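Major extracellular endoglucanase (Xanthomonas campestris pv. campestris, PDB 4TUF) hydrolyses internal beta-1,4-glucosidic linkages in cellulose, lichenin and cereal beta-glucans, here represented by its family 5 glycoside hydrolase catalytic domain. Local coordinates at residues L108-P113 with A130-D135. Sequence-based numbering, arbitrary orientation.
With 2HP (dihydrogenphosphate ion), chain G.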
loop_
_atom_site.group_PDB
_atom_site.type_symbol
_atom_site.label_atom_id
_atom_site.label_comp_id
_atom_site.label_asym_id
_atom_site.label_seq_id
_atom_site.Cartn_x
_atom_site.Cartn_y
_atom_site.Cartn_z
ATOM N N LEU A 108 5.063 6.159 -0.651
ATOM C CA LEU A 108 3.976 6.948 -1.218
ATOM C C LEU A 108 3.169 6.096 -2.204
ATOM O O LEU A 108 3.705 5.186 -2.829
ATOM C CB LEU A 108 4.526 8.218 -1.885
ATOM C CG LEU A 108 5.192 9.171 -0.883
ATOM C CD1 LEU A 108 5.994 10.250 -1.566
ATOM C CD2 LEU A 108 4.161 9.801 0.040
ATOM N N ASP A 109 1.880 6.400 -2.323
ATOM C CA ASP A 109 0.934 5.564 -3.054
ATOM C C ASP A 109 -0.037 6.424 -3.870
ATOM O O ASP A 109 -0.800 7.211 -3.313
ATOM C CB ASP A 109 0.179 4.665 -2.062
ATOM C CG ASP A 109 -1.128 4.110 -2.623
ATOM O OD1 ASP A 109 -1.229 3.887 -3.849
ATOM O OD2 ASP A 109 -2.062 3.880 -1.824
ATOM N N HIS A 110 -0.000 6.270 -5.190
ATOM C CA HIS A 110 -0.917 6.981 -6.082
ATOM C C HIS A 110 -2.259 6.268 -6.068
ATOM O O HIS A 110 -2.484 5.324 -6.833
ATOM C CB HIS A 110 -0.359 7.046 -7.504
ATOM C CG HIS A 110 -1.104 7.985 -8.399
ATOM N ND1 HIS A 110 -2.427 7.795 -8.743
ATOM C CD2 HIS A 110 -0.712 9.125 -9.017
ATOM C CE1 HIS A 110 -2.820 8.781 -9.531
ATOM N NE2 HIS A 110 -1.797 9.600 -9.715
ATOM N N HIS A 111 -3.154 6.726 -5.201
ATOM C CA HIS A 111 -4.285 5.902 -4.797
ATOM C C HIS A 111 -5.501 6.066 -5.690
ATOM O O HIS A 111 -6.139 5.082 -6.080
ATOM C CB HIS A 111 -4.657 6.225 -3.351
ATOM C CG HIS A 111 -5.291 5.087 -2.621
ATOM N ND1 HIS A 111 -4.558 4.058 -2.073
ATOM C CD2 HIS A 111 -6.589 4.820 -2.340
ATOM C CE1 HIS A 111 -5.379 3.202 -1.487
ATOM N NE2 HIS A 111 -6.616 3.643 -1.634
ATOM N N THR A 112 -5.832 7.313 -6.003
ATOM C CA THR A 112 -7.021 7.601 -6.796
ATOM C C THR A 112 -6.793 8.815 -7.674
ATOM O O THR A 112 -6.155 9.774 -7.246
ATOM C CB THR A 112 -8.254 7.845 -5.906
ATOM O OG1 THR A 112 -9.294 8.452 -6.686
ATOM C CG2 THR A 112 -7.906 8.768 -4.757
ATOM N N PRO A 113 -7.313 8.774 -8.912
ATOM C CA PRO A 113 -7.167 9.890 -9.856
ATOM C C PRO A 113 -8.051 11.095 -9.547
ATOM O O PRO A 113 -7.808 12.152 -10.127
ATOM C CB PRO A 113 -7.577 9.265 -11.193
ATOM C CG PRO A 113 -8.536 8.183 -10.813
ATOM C CD PRO A 113 -8.007 7.624 -9.518
ATOM N N ALA A 130 -0.628 10.613 -19.372
ATOM C CA ALA A 130 0.347 11.697 -19.271
ATOM C C ALA A 130 0.284 12.392 -17.904
ATOM O O ALA A 130 1.318 12.641 -17.276
ATOM C CB ALA A 130 0.127 12.696 -20.377
ATOM N N GLN A 131 -0.929 12.705 -17.444
ATOM C CA GLN A 131 -1.103 13.310 -16.126
ATOM C C GLN A 131 -0.630 12.356 -15.037
ATOM O O GLN A 131 0.007 12.772 -14.071
ATOM C CB GLN A 131 -2.562 13.699 -15.880
ATOM C CG GLN A 131 -3.084 14.789 -16.786
ATOM C CD GLN A 131 -4.540 15.116 -16.521
ATOM O OE1 GLN A 131 -5.442 14.558 -17.147
ATOM N NE2 GLN A 131 -4.777 16.025 -15.586
ATOM N N TRP A 132 -0.944 11.075 -15.202
ATOM C CA TRP A 132 -0.517 10.052 -14.251
ATOM C C TRP A 132 0.998 10.031 -14.107
ATOM O O TRP A 132 1.524 10.136 -13.004
ATOM C CB TRP A 132 -1.024 8.673 -14.677
ATOM C CG TRP A 132 -0.528 7.565 -13.806
ATOM C CD1 TRP A 132 -0.712 7.433 -12.461
ATOM C CD2 TRP A 132 0.226 6.420 -14.223
ATOM N NE1 TRP A 132 -0.109 6.285 -12.012
ATOM C CE2 TRP A 132 0.472 5.642 -13.073
ATOM C CE3 TRP A 132 0.727 5.981 -15.457
ATOM C CZ2 TRP A 132 1.185 4.447 -13.118
ATOM C CZ3 TRP A 132 1.438 4.797 -15.500
ATOM C CH2 TRP A 132 1.660 4.042 -14.336
ATOM N N LEU A 133 1.700 9.905 -15.227
ATOM C CA LEU A 133 3.158 9.910 -15.202
ATOM C C LEU A 133 3.704 11.220 -14.641
ATOM O O LEU A 133 4.659 11.213 -13.858
ATOM C CB LEU A 133 3.714 9.671 -16.600
ATOM C CG LEU A 133 3.353 8.327 -17.225
ATOM C CD1 LEU A 133 3.689 8.318 -18.703
ATOM C CD2 LEU A 133 4.079 7.209 -16.508
ATOM N N ALA A 134 3.102 12.342 -15.029
ATOM C CA ALA A 134 3.592 13.638 -14.564
ATOM C C ALA A 134 3.465 13.742 -13.047
ATOM O O ALA A 134 4.332 14.300 -12.377
ATOM C CB ALA A 134 2.849 14.771 -15.244
ATOM N N ASP A 135 2.395 13.177 -12.503
ATOM C CA ASP A 135 2.163 13.259 -11.069
ATOM C C ASP A 135 3.158 12.389 -10.300
ATOM O O ASP A 135 3.673 12.805 -9.262
ATOM C CB ASP A 135 0.713 12.882 -10.746
ATOM C CG ASP A 135 -0.277 13.982 -11.150
ATOM O OD1 ASP A 135 0.164 15.140 -11.355
ATOM O OD2 ASP A 135 -1.489 13.696 -11.267
HETATM P P 2HP G . -2.019 17.276 -13.208
HETATM O O1 2HP G . -0.518 17.100 -13.249
HETATM O O2 2HP G . -2.665 15.998 -12.721
HETATM O O3 2HP G . -2.381 18.386 -12.248
HETATM O O4 2HP G . -2.521 17.628 -14.593
#
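W132 sets the pyrrole edge of its indole over one face of the H110 imidazole in a T-shaped contact, with the two ring planes at 81°. Its CD1 sits above the middle of the imidazole, 3.7 Å from H110 NE2, and the centroids of the imidazole and the five-membered indole ring are 4.8 Å apart. CG of W132 is anti to the backbone N (chi1 175°), which carries the indole off the helix to the imidazole, while its NE1 donates to the carbonyl of L154. D135 approaches the same imidazole from another direction: its CB lies at the ring edge, 4.3 Å from H110 NE2. Strand 105-110 and helix 129-143 belong to one beta-alpha-beta unit of the TIM barrel, and this buried contact joins the C-terminal end of the strand to the helix that follows it. Y127 OH, hydrogen-bonded to both H110 NE2 and D135 OD2, bridges the two side chains. One helical turn before D135, Q131 extends to a bound dihydrogenphosphate ion, its NE2 donating a nearly straight bond to O4 (2.9 Å, 164°). D135 OD1 also comes within 2.8 Å of O1 of that ion. Beyond H110, H111 ND1 donates to D109 OD2 from the syn side, tilted somewhat out of the carboxylate plane.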